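Local coordinates for protein heme oxygenase (Chlamydomonas reinhardtii, PDB 4RAJ) that probably catalyses the oxidative opening of heme to biliverdin, with release of iron and carbon monoxide, as heme oxygenases do, at residues A[24-35]-A[211-222]; A[63-71]-A[140-151]. All blocks are in the same frame, centred on the assembly; numbering follows the deposited sequence.

Contact 1: residues A[24-35]-A[211-222]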
loop_
_atom_site.group_PDB
_atom_site.type_symbol
_atom_site.label_atom_id
_atom_site.label_comp_id
_atom_site.label_asym_id
_atom_site.label_seq_id
_atom_site.Cartn_x
_atom_site.Cartn_y
_atom_site.Cartn_z
ATOM N N LEU A 24 2.565 10.147 14.138
ATOM C CA LEU A 24 1.880 8.984 13.586
ATOM C C LEU A 24 2.673 7.708 13.829
ATOM O O LEU A 24 2.128 6.709 14.298
ATOM C CB LEU A 24 1.612 9.169 12.091
ATOM C CG LEU A 24 0.250 9.764 11.711
ATOM C CD1 LEU A 24 -0.022 11.059 12.459
ATOM C CD2 LEU A 24 0.168 10.013 10.216
ATOM N N SER A 25 3.967 7.749 13.528
ATOM C CA SER A 25 4.808 6.567 13.700
ATOM C C SER A 25 4.882 6.123 15.161
ATOM O O SER A 25 4.910 4.929 15.443
ATOM C CB SER A 25 6.208 6.828 13.145
ATOM O OG SER A 25 6.116 7.184 11.776
ATOM N N LYS A 26 4.897 7.075 16.092
ATOM C CA LYS A 26 4.842 6.731 17.515
ATOM C C LYS A 26 3.525 6.064 17.880
ATOM O O LYS A 26 3.496 5.098 18.642
ATOM C CB LYS A 26 5.036 7.968 18.401
ATOM C CG LYS A 26 6.469 8.454 18.495
ATOM C CD LYS A 26 6.681 9.323 19.732
ATOM C CE LYS A 26 5.782 10.546 19.721
ATOM N NZ LYS A 26 5.992 11.402 20.920
ATOM N N ALA A 27 2.427 6.593 17.358
ATOM C CA ALA A 27 1.120 6.043 17.688
ATOM C C ALA A 27 0.929 4.646 17.096
ATOM O O ALA A 27 0.233 3.815 17.679
ATOM C CB ALA A 27 0.027 6.969 17.214
ATOM N N SER A 28 1.549 4.381 15.947
ATOM C CA SER A 28 1.338 3.101 15.268
ATOM C C SER A 28 2.361 2.028 15.635
ATOM O O SER A 28 2.346 0.939 15.061
ATOM C CB SER A 28 1.337 3.291 13.748
ATOM O OG SER A 28 2.600 3.738 13.277
ATOM N N ARG A 29 3.229 2.327 16.598
ATOM C CA ARG A 29 4.318 1.421 16.954
ATOM C C ARG A 29 3.826 0.011 17.300
ATOM O O ARG A 29 4.350 -0.973 16.779
ATOM C CB ARG A 29 5.127 1.990 18.119
ATOM C CG ARG A 29 6.408 1.218 18.406
ATOM C CD ARG A 29 7.000 1.584 19.760
ATOM N NE ARG A 29 6.174 1.104 20.867
ATOM C CZ ARG A 29 6.230 -0.128 21.367
ATOM N NH1 ARG A 29 7.075 -1.016 20.860
ATOM N NH2 ARG A 29 5.439 -0.474 22.375
ATOM N N LYS A 30 2.810 -0.085 18.152
ATOM C CA LYS A 30 2.307 -1.381 18.604
ATOM C C LYS A 30 1.593 -2.187 17.505
ATOM O O LYS A 30 1.764 -3.404 17.414
ATOM C CB LYS A 30 1.369 -1.196 19.799
ATOM C CG LYS A 30 2.091 -1.023 21.129
ATOM C CD LYS A 30 1.127 -1.169 22.305
ATOM C CE LYS A 30 0.146 -0.004 22.374
ATOM N NZ LYS A 30 -0.396 0.205 23.750
ATOM N N ILE A 31 0.790 -1.523 16.682
ATOM C CA ILE A 31 0.072 -2.225 15.626
ATOM C C ILE A 31 1.036 -2.551 14.474
ATOM O O ILE A 31 0.838 -3.533 13.762
ATOM C CB ILE A 31 -1.154 -1.405 15.120
ATOM C CG1 ILE A 31 -2.088 -2.278 14.276
ATOM C CG2 ILE A 31 -0.724 -0.142 14.384
ATOM C CD1 ILE A 31 -2.644 -3.458 15.035
ATOM N N HIS A 32 2.091 -1.755 14.317
ATOM C CA HIS A 32 3.119 -2.048 13.312
ATOM C C HIS A 32 3.825 -3.348 13.678
ATOM O O HIS A 32 4.017 -4.210 12.832
ATOM C CB HIS A 32 4.131 -0.905 13.191
ATOM C CG HIS A 32 4.814 -0.833 11.857
ATOM N ND1 HIS A 32 4.808 -1.878 10.957
ATOM C CD2 HIS A 32 5.528 0.161 11.274
ATOM C CE1 HIS A 32 5.487 -1.530 9.878
ATOM N NE2 HIS A 32 5.935 -0.299 10.044
ATOM N N ASN A 33 4.183 -3.504 14.950
ATOM C CA ASN A 33 4.779 -4.756 15.414
ATOM C C ASN A 33 3.838 -5.944 15.234
ATOM O O ASN A 33 4.265 -7.029 14.841
ATOM C CB ASN A 33 5.203 -4.642 16.875
ATOM C CG ASN A 33 6.271 -3.591 17.084
ATOM O OD1 ASN A 33 6.897 -3.136 16.127
ATOM N ND2 ASN A 33 6.484 -3.194 18.338
ATOM N N VAL A 34 2.557 -5.743 15.513
ATOM C CA VAL A 34 1.564 -6.780 15.251
ATOM C C VAL A 34 1.541 -7.157 13.758
ATOM O O VAL A 34 1.524 -8.338 13.389
ATOM C CB VAL A 34 0.160 -6.331 15.681
ATOM C CG1 VAL A 34 -0.888 -7.289 15.140
ATOM C CG2 VAL A 34 0.071 -6.233 17.211
ATOM N N SER A 35 1.547 -6.149 12.899
ATOM C CA SER A 35 1.505 -6.388 11.455
ATOM C C SER A 35 2.720 -7.171 10.950
ATOM O O SER A 35 2.605 -8.124 10.184
ATOM C CB SER A 35 1.426 -5.059 10.727
ATOM O OG SER A 35 0.151 -4.495 10.853
ATOM N N LEU A 211 -3.999 10.937 11.863
ATOM C CA LEU A 211 -3.540 9.914 12.806
ATOM C C LEU A 211 -4.490 8.717 12.777
ATOM O O LEU A 211 -4.049 7.576 12.651
ATOM C CB LEU A 211 -3.435 10.484 14.236
ATOM C CG LEU A 211 -3.095 9.492 15.360
ATOM C CD1 LEU A 211 -1.953 8.609 14.911
ATOM C CD2 LEU A 211 -2.713 10.222 16.639
ATOM N N SER A 212 -5.789 8.982 12.896
ATOM C CA SER A 212 -6.765 7.904 12.928
ATOM C C SER A 212 -6.735 7.088 11.641
ATOM O O SER A 212 -6.836 5.875 11.682
ATOM C CB SER A 212 -8.168 8.451 13.165
ATOM O OG SER A 212 -8.277 8.972 14.473
ATOM N N GLU A 213 -6.594 7.753 10.500
ATOM C CA GLU A 213 -6.627 7.041 9.235
ATOM C C GLU A 213 -5.354 6.217 9.026
ATOM O O GLU A 213 -5.406 5.156 8.419
ATOM C CB GLU A 213 -6.845 8.015 8.078
ATOM C CG GLU A 213 -8.283 8.545 8.040
ATOM C CD GLU A 213 -9.315 7.439 7.876
ATOM O OE1 GLU A 213 -9.083 6.502 7.073
ATOM O OE2 GLU A 213 -10.361 7.504 8.559
ATOM N N HIS A 214 -4.227 6.714 9.537
ATOM C CA HIS A 214 -2.951 5.987 9.550
ATOM C C HIS A 214 -3.116 4.652 10.308
ATOM O O HIS A 214 -2.733 3.594 9.817
ATOM C CB HIS A 214 -1.870 6.879 10.188
ATOM C CG HIS A 214 -0.547 6.214 10.425
ATOM N ND1 HIS A 214 0.244 5.728 9.406
ATOM C CD2 HIS A 214 0.146 6.004 11.572
ATOM C CE1 HIS A 214 1.363 5.238 9.915
ATOM N NE2 HIS A 214 1.322 5.382 11.229
ATOM N N LEU A 215 -3.706 4.705 11.501
ATOM C CA LEU A 215 -3.946 3.488 12.271
ATOM C C LEU A 215 -4.923 2.572 11.535
ATOM O O LEU A 215 -4.795 1.346 11.575
ATOM C CB LEU A 215 -4.493 3.832 13.666
ATOM C CG LEU A 215 -3.562 4.647 14.555
ATOM C CD1 LEU A 215 -4.293 5.036 15.845
ATOM C CD2 LEU A 215 -2.291 3.863 14.859
ATOM N N ALA A 216 -5.913 3.173 10.873
ATOM C CA ALA A 216 -6.946 2.394 10.187
ATOM C C ALA A 216 -6.348 1.593 9.037
ATOM O O ALA A 216 -6.803 0.485 8.747
ATOM C CB ALA A 216 -8.067 3.297 9.665
ATOM N N ALA A 217 -5.335 2.155 8.383
ATOM C CA ALA A 217 -4.690 1.452 7.272
ATOM C C ALA A 217 -4.030 0.174 7.769
ATOM O O ALA A 217 -4.140 -0.870 7.127
ATOM C CB ALA A 217 -3.676 2.358 6.577
ATOM N N PHE A 218 -3.359 0.238 8.919
ATOM C CA PHE A 218 -2.810 -0.980 9.525
ATOM C C PHE A 218 -3.933 -1.962 9.838
ATOM O O PHE A 218 -3.829 -3.161 9.572
ATOM C CB PHE A 218 -2.033 -0.675 10.808
ATOM C CG PHE A 218 -0.666 -0.118 10.577
ATOM C CD1 PHE A 218 0.420 -0.968 10.405
ATOM C CD2 PHE A 218 -0.454 1.252 10.546
ATOM C CE1 PHE A 218 1.693 -0.460 10.198
ATOM C CE2 PHE A 218 0.817 1.768 10.334
ATOM C CZ PHE A 218 1.890 0.910 10.155
ATOM N N GLY A 219 -5.006 -1.447 10.423
ATOM C CA GLY A 219 -6.125 -2.291 10.802
ATOM C C GLY A 219 -6.733 -3.012 9.612
ATOM O O GLY A 219 -7.002 -4.226 9.674
ATOM N N HIS A 220 -6.951 -2.267 8.529
ATOM C CA HIS A 220 -7.502 -2.844 7.311
ATOM C C HIS A 220 -6.552 -3.889 6.733
ATOM O O HIS A 220 -6.977 -4.969 6.316
ATOM C CB HIS A 220 -7.786 -1.751 6.284
ATOM C CG HIS A 220 -9.038 -0.972 6.558
ATOM N ND1 HIS A 220 -10.296 -1.516 6.409
ATOM C CD2 HIS A 220 -9.225 0.309 6.960
ATOM C CE1 HIS A 220 -11.205 -0.606 6.719
ATOM N NE2 HIS A 220 -10.581 0.513 7.051
ATOM N N ASN A 221 -5.262 -3.544 6.668
ATOM C CA ASN A 221 -4.269 -4.449 6.116
ATOM C C ASN A 221 -4.241 -5.742 6.899
ATOM O O ASN A 221 -4.185 -6.823 6.327
ATOM C CB ASN A 221 -2.874 -3.809 6.116
ATOM C CG ASN A 221 -2.669 -2.867 4.953
ATOM O OD1 ASN A 221 -3.618 -2.518 4.259
ATOM N ND2 ASN A 221 -1.428 -2.447 4.735
ATOM N N ASN A 222 -4.297 -5.635 8.219
ATOM C CA ASN A 222 -4.230 -6.849 9.041
ATOM C C ASN A 222 -5.447 -7.742 8.807
ATOM O O ASN A 222 -5.328 -8.962 8.724
ATOM C CB ASN A 222 -4.093 -6.478 10.517
ATOM C CG ASN A 222 -2.718 -5.935 10.844
ATOM O OD1 ASN A 222 -1.837 -5.883 9.976
ATOM N ND2 ASN A 222 -2.524 -5.513 12.087
#

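Contact 2: residues A[63-71]-A[140-151]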
loop_
_atom_site.group_PDB
_atom_site.type_symbol
_atom_site.label_atom_id
_atom_site.label_comp_id
_atom_site.label_asym_id
_atom_site.label_seq_id
_atom_site.Cartn_x
_atom_site.Cartn_y
_atom_site.Cartn_z
ATOM N N VAL A 63 -6.097 -3.248 -3.234
ATOM C CA VAL A 63 -5.942 -2.129 -2.295
ATOM C C VAL A 63 -5.351 -0.926 -3.023
ATOM O O VAL A 63 -5.884 0.196 -2.971
ATOM C CB VAL A 63 -5.047 -2.487 -1.092
ATOM C CG1 VAL A 63 -4.707 -1.215 -0.279
ATOM C CG2 VAL A 63 -5.732 -3.550 -0.206
ATOM N N PHE A 64 -4.256 -1.144 -3.736
ATOM C CA PHE A 64 -3.653 -0.013 -4.431
ATOM C C PHE A 64 -4.493 0.499 -5.607
ATOM O O PHE A 64 -4.482 1.695 -5.871
ATOM C CB PHE A 64 -2.225 -0.360 -4.884
ATOM C CG PHE A 64 -1.242 -0.308 -3.752
ATOM C CD1 PHE A 64 -0.776 0.910 -3.283
ATOM C CD2 PHE A 64 -0.838 -1.462 -3.109
ATOM C CE1 PHE A 64 0.108 0.968 -2.204
ATOM C CE2 PHE A 64 0.045 -1.413 -2.026
ATOM C CZ PHE A 64 0.513 -0.198 -1.579
ATOM N N VAL A 65 -5.217 -0.369 -6.309
ATOM C CA VAL A 65 -6.139 0.132 -7.337
ATOM C C VAL A 65 -7.125 1.124 -6.703
ATOM O O VAL A 65 -7.359 2.212 -7.235
ATOM C CB VAL A 65 -6.925 -1.010 -8.021
ATOM C CG1 VAL A 65 -8.160 -0.469 -8.721
ATOM C CG2 VAL A 65 -6.028 -1.758 -9.009
ATOM N N ALA A 66 -7.660 0.751 -5.539
ATOM C CA ALA A 66 -8.692 1.547 -4.876
ATOM C C ALA A 66 -8.144 2.895 -4.403
ATOM O O ALA A 66 -8.747 3.939 -4.655
ATOM C CB ALA A 66 -9.282 0.777 -3.693
ATOM N N LEU A 67 -7.021 2.855 -3.688
ATOM C CA LEU A 67 -6.371 4.061 -3.182
ATOM C C LEU A 67 -5.978 5.010 -4.319
ATOM O O LEU A 67 -6.214 6.231 -4.267
ATOM C CB LEU A 67 -5.139 3.673 -2.354
ATOM C CG LEU A 67 -4.250 4.745 -1.729
ATOM C CD1 LEU A 67 -5.076 5.811 -1.021
ATOM C CD2 LEU A 67 -3.303 4.078 -0.751
ATOM N N GLU A 68 -5.388 4.458 -5.369
ATOM C CA GLU A 68 -4.892 5.304 -6.437
ATOM C C GLU A 68 -6.036 5.854 -7.301
ATOM O O GLU A 68 -5.943 6.965 -7.819
ATOM C CB GLU A 68 -3.848 4.527 -7.262
ATOM C CG GLU A 68 -2.520 4.455 -6.485
ATOM C CD GLU A 68 -1.555 3.372 -6.949
ATOM O OE1 GLU A 68 -1.673 2.909 -8.102
ATOM O OE2 GLU A 68 -0.668 3.004 -6.147
ATOM N N ALA A 69 -7.130 5.103 -7.421
ATOM C CA ALA A 69 -8.301 5.605 -8.137
ATOM C C ALA A 69 -8.937 6.765 -7.364
ATOM O O ALA A 69 -9.376 7.758 -7.949
ATOM C CB ALA A 69 -9.314 4.501 -8.349
ATOM N N ALA A 70 -8.974 6.637 -6.043
ATOM C CA ALA A 70 -9.542 7.674 -5.191
ATOM C C ALA A 70 -8.693 8.943 -5.279
ATOM O O ALA A 70 -9.229 10.050 -5.390
ATOM C CB ALA A 70 -9.638 7.189 -3.740
ATOM N N LEU A 71 -7.376 8.778 -5.226
ATOM C CA LEU A 71 -6.462 9.906 -5.366
ATOM C C LEU A 71 -6.599 10.573 -6.731
ATOM O O LEU A 71 -6.584 11.808 -6.840
ATOM C CB LEU A 71 -5.010 9.468 -5.175
ATOM C CG LEU A 71 -4.577 9.057 -3.765
ATOM C CD1 LEU A 71 -3.290 8.228 -3.830
ATOM C CD2 LEU A 71 -4.391 10.283 -2.884
ATOM N N LEU A 140 -6.922 10.668 2.437
ATOM C CA LEU A 140 -6.237 9.694 1.583
ATOM C C LEU A 140 -4.717 9.782 1.745
ATOM O O LEU A 140 -3.996 8.786 1.569
ATOM C CB LEU A 140 -6.610 9.921 0.111
ATOM C CG LEU A 140 -8.040 9.587 -0.320
ATOM C CD1 LEU A 140 -8.295 10.034 -1.786
ATOM C CD2 LEU A 140 -8.307 8.098 -0.122
ATOM N N LEU A 141 -4.223 10.965 2.099
ATOM C CA LEU A 141 -2.778 11.163 2.203
ATOM C C LEU A 141 -2.190 10.396 3.381
ATOM O O LEU A 141 -1.021 10.007 3.347
ATOM C CB LEU A 141 -2.443 12.663 2.299
ATOM C CG LEU A 141 -2.786 13.541 1.088
ATOM C CD1 LEU A 141 -2.654 15.020 1.457
ATOM C CD2 LEU A 141 -1.904 13.228 -0.116
ATOM N N ALA A 142 -3.010 10.142 4.406
ATOM C CA ALA A 142 -2.598 9.308 5.520
ATOM C C ALA A 142 -2.438 7.874 5.063
ATOM O O ALA A 142 -1.573 7.153 5.565
ATOM C CB ALA A 142 -3.618 9.393 6.673
ATOM N N HIS A 143 -3.268 7.451 4.115
ATOM C CA HIS A 143 -3.132 6.097 3.607
ATOM C C HIS A 143 -1.976 5.941 2.630
ATOM O O HIS A 143 -1.376 4.864 2.545
ATOM C CB HIS A 143 -4.426 5.601 2.965
ATOM C CG HIS A 143 -5.565 5.488 3.926
ATOM N ND1 HIS A 143 -6.331 4.348 4.017
ATOM C CD2 HIS A 143 -6.168 6.407 4.713
ATOM C CE1 HIS A 143 -7.270 4.526 4.928
ATOM N NE2 HIS A 143 -7.208 5.776 5.349
ATOM N N VAL A 144 -1.667 7.002 1.903
ATOM C CA VAL A 144 -0.447 7.029 1.109
ATOM C C VAL A 144 0.758 6.881 2.028
ATOM O O VAL A 144 1.673 6.105 1.752
ATOM C CB VAL A 144 -0.317 8.339 0.310
ATOM C CG1 VAL A 144 1.057 8.421 -0.380
ATOM C CG2 VAL A 144 -1.438 8.446 -0.707
ATOM N N TYR A 145 0.744 7.622 3.136
ATOM C CA TYR A 145 1.866 7.607 4.070
ATOM C C TYR A 145 2.135 6.188 4.564
ATOM O O TYR A 145 3.287 5.736 4.603
ATOM C CB TYR A 145 1.608 8.557 5.260
ATOM C CG TYR A 145 2.715 8.524 6.290
ATOM C CD1 TYR A 145 3.983 8.999 5.984
ATOM C CD2 TYR A 145 2.495 8.032 7.572
ATOM C CE1 TYR A 145 5.010 8.972 6.916
ATOM C CE2 TYR A 145 3.521 8.007 8.519
ATOM C CZ TYR A 145 4.777 8.479 8.180
ATOM O OH TYR A 145 5.807 8.460 9.098
ATOM N N THR A 146 1.057 5.476 4.882
ATOM C CA THR A 146 1.121 4.122 5.407
ATOM C C THR A 146 1.468 3.060 4.365
ATOM O O THR A 146 2.340 2.225 4.592
ATOM C CB THR A 146 -0.220 3.720 6.036
ATOM O OG1 THR A 146 -0.638 4.732 6.974
ATOM C CG2 THR A 146 -0.103 2.374 6.744
ATOM N N GLN A 147 0.756 3.099 3.243
ATOM C CA GLN A 147 0.809 2.055 2.219
ATOM C C GLN A 147 1.958 2.254 1.247
ATOM O O GLN A 147 2.790 1.371 1.058
ATOM C CB GLN A 147 -0.509 2.013 1.438
ATOM C CG GLN A 147 -1.782 1.838 2.315
ATOM C CD GLN A 147 -1.940 0.430 2.837
ATOM O OE1 GLN A 147 -1.020 -0.381 2.749
ATOM N NE2 GLN A 147 -3.124 0.117 3.379
ATOM N N HIS A 148 2.001 3.414 0.608
ATOM C CA HIS A 148 2.988 3.608 -0.447
ATOM C C HIS A 148 4.406 3.691 0.073
ATOM O O HIS A 148 5.340 3.257 -0.589
ATOM C CB HIS A 148 2.662 4.861 -1.242
ATOM C CG HIS A 148 1.489 4.697 -2.142
ATOM N ND1 HIS A 148 0.195 4.922 -1.723
ATOM C CD2 HIS A 148 1.410 4.321 -3.440
ATOM C CE1 HIS A 148 -0.631 4.699 -2.731
ATOM N NE2 HIS A 148 0.079 4.328 -3.783
ATOM N N LEU A 149 4.576 4.250 1.261
ATOM C CA LEU A 149 5.926 4.460 1.762
ATOM C C LEU A 149 6.505 3.150 2.307
ATOM O O LEU A 149 7.715 2.926 2.254
ATOM C CB LEU A 149 5.938 5.574 2.820
ATOM C CG LEU A 149 6.258 6.973 2.259
ATOM C CD1 LEU A 149 5.348 7.367 1.105
ATOM C CD2 LEU A 149 6.219 8.042 3.344
ATOM N N ALA A 150 5.640 2.261 2.776
ATOM C CA ALA A 150 6.094 0.941 3.217
ATOM C C ALA A 150 6.571 0.103 2.029
ATOM O O ALA A 150 7.562 -0.625 2.140
ATOM C CB ALA A 150 4.989 0.219 3.983
ATOM N N MET A 151 5.887 0.217 0.886
ATOM C CA MET A 151 6.319 -0.493 -0.324
ATOM C C MET A 151 7.720 -0.072 -0.741
ATOM O O MET A 151 8.520 -0.898 -1.221
ATOM C CB MET A 151 5.331 -0.252 -1.465
ATOM C CG MET A 151 3.950 -0.824 -1.144
ATOM S SD MET A 151 4.002 -2.635 -1.100
ATOM C CE MET A 151 4.546 -2.882 -2.787
#

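Contact 1: residues A[24-35]-A[211-222]
L24 and S28 meet H214 of helix 204-227, in the all-helical heme oxygenase fold. Helix 29-35 and helix 211-222 run nearly parallel here, 18° apart, with their axes 10.0 Å from each other. L24 lies over one face of the H214 imidazole in a CH-pi contact, its CB 4.0 Å from the ring centroid. At the ring edge, S28 OG and H214 NE2 share a hydrogen bond of 2.9 Å. The other ring nitrogen, ND1, bonds to T146 OG1 of helix 140-151. The imidazole is therefore held at both nitrogens, which should fix its rotation. CG of H214 stands anti to the backbone N (chi1 173°), and this carries the ring across to the serine. On the outer side, L211 CD1 packs tightly on A27 CB at 3.5 Å. L215 CD2 rests on S28 CA, 3.7 Å away. One turn on, I31 CG2 makes an off-centre CH-pi contact with the F218 ring, 4.3 Å from its centroid. The H32 ring leans on the same phenyl at an oblique angle. S35 and F218 also line the pocket that holds a polyether molecule, probably from the crystallisation liquor. At the end of the contact, S35 OG donates a short 2.6 Å hydrogen bond to N222 OD1, reaching a lone pair in the carbonyl plane.

Contact 2: residues A[63-71]-A[140-151]
F64 turns its ring edge onto the face of the H148 imidazole. The two rings form an edge-to-face pair, with planes at 80° and centroids 4.9 Å apart. F64 CE1 sits over the centre of the imidazole. The far end of the phenyl, at CZ, meets M151 CG at 3.5 Å, and the M151 sulfur makes an oblique Met-aromatic contact. The edge of the H148 ring is also engaged. NE2 donates to E68 OE2 over 2.8 Å, at an N-H...O angle of 157°, and uses the anti lone pair of that oxygen. The E68 chain is extended beyond CG, which lets the carboxylate reach the ring. R95 N also bonds to OE2 and A96 N to OE1, so the buried carboxylate, probably charged, has several donors. An alanine in place of H148 would probably leave E68 OE2 without its imidazole donor and F64 without the face it packs on. L67 is a knob in a hole formed by L140, H143, V144 and H148, and its CD2 lies 3.4 Å from H148 CE1. Further along, L71 CD1 touches V144 CG2 at 3.6 Å, and A70 CB touches L140 CD1 at 3.7 Å. Helices 63-71 and 140-151 cross at -141°. With L67 as its knob, this is an oblique, roughly antiparallel helix pair at the centre of the all-alpha heme oxygenase fold.

In the fold
Contact 2 is the core contact, its centre about 5 Å from the centre of the chain. Contact 1 lies farther out, its centre about 13 Å from that point, and is only partly buried. Helix 140-151 belongs to contact 2, but it also meets helix 204-227 of contact 1. E213 OE1 and H143 NE2 join them by a probable hydrogen bond, and A217 packs on T146. Contact 1 pairs nearly parallel helices through serine, asparagine and histidine bonds among apolar groups. Contact 2 is mostly leucine and aromatic packing, with one buried carboxylate. Both supply residues to the polyether pocket, where N221 of contact 1 bonds to Q147 of contact 2.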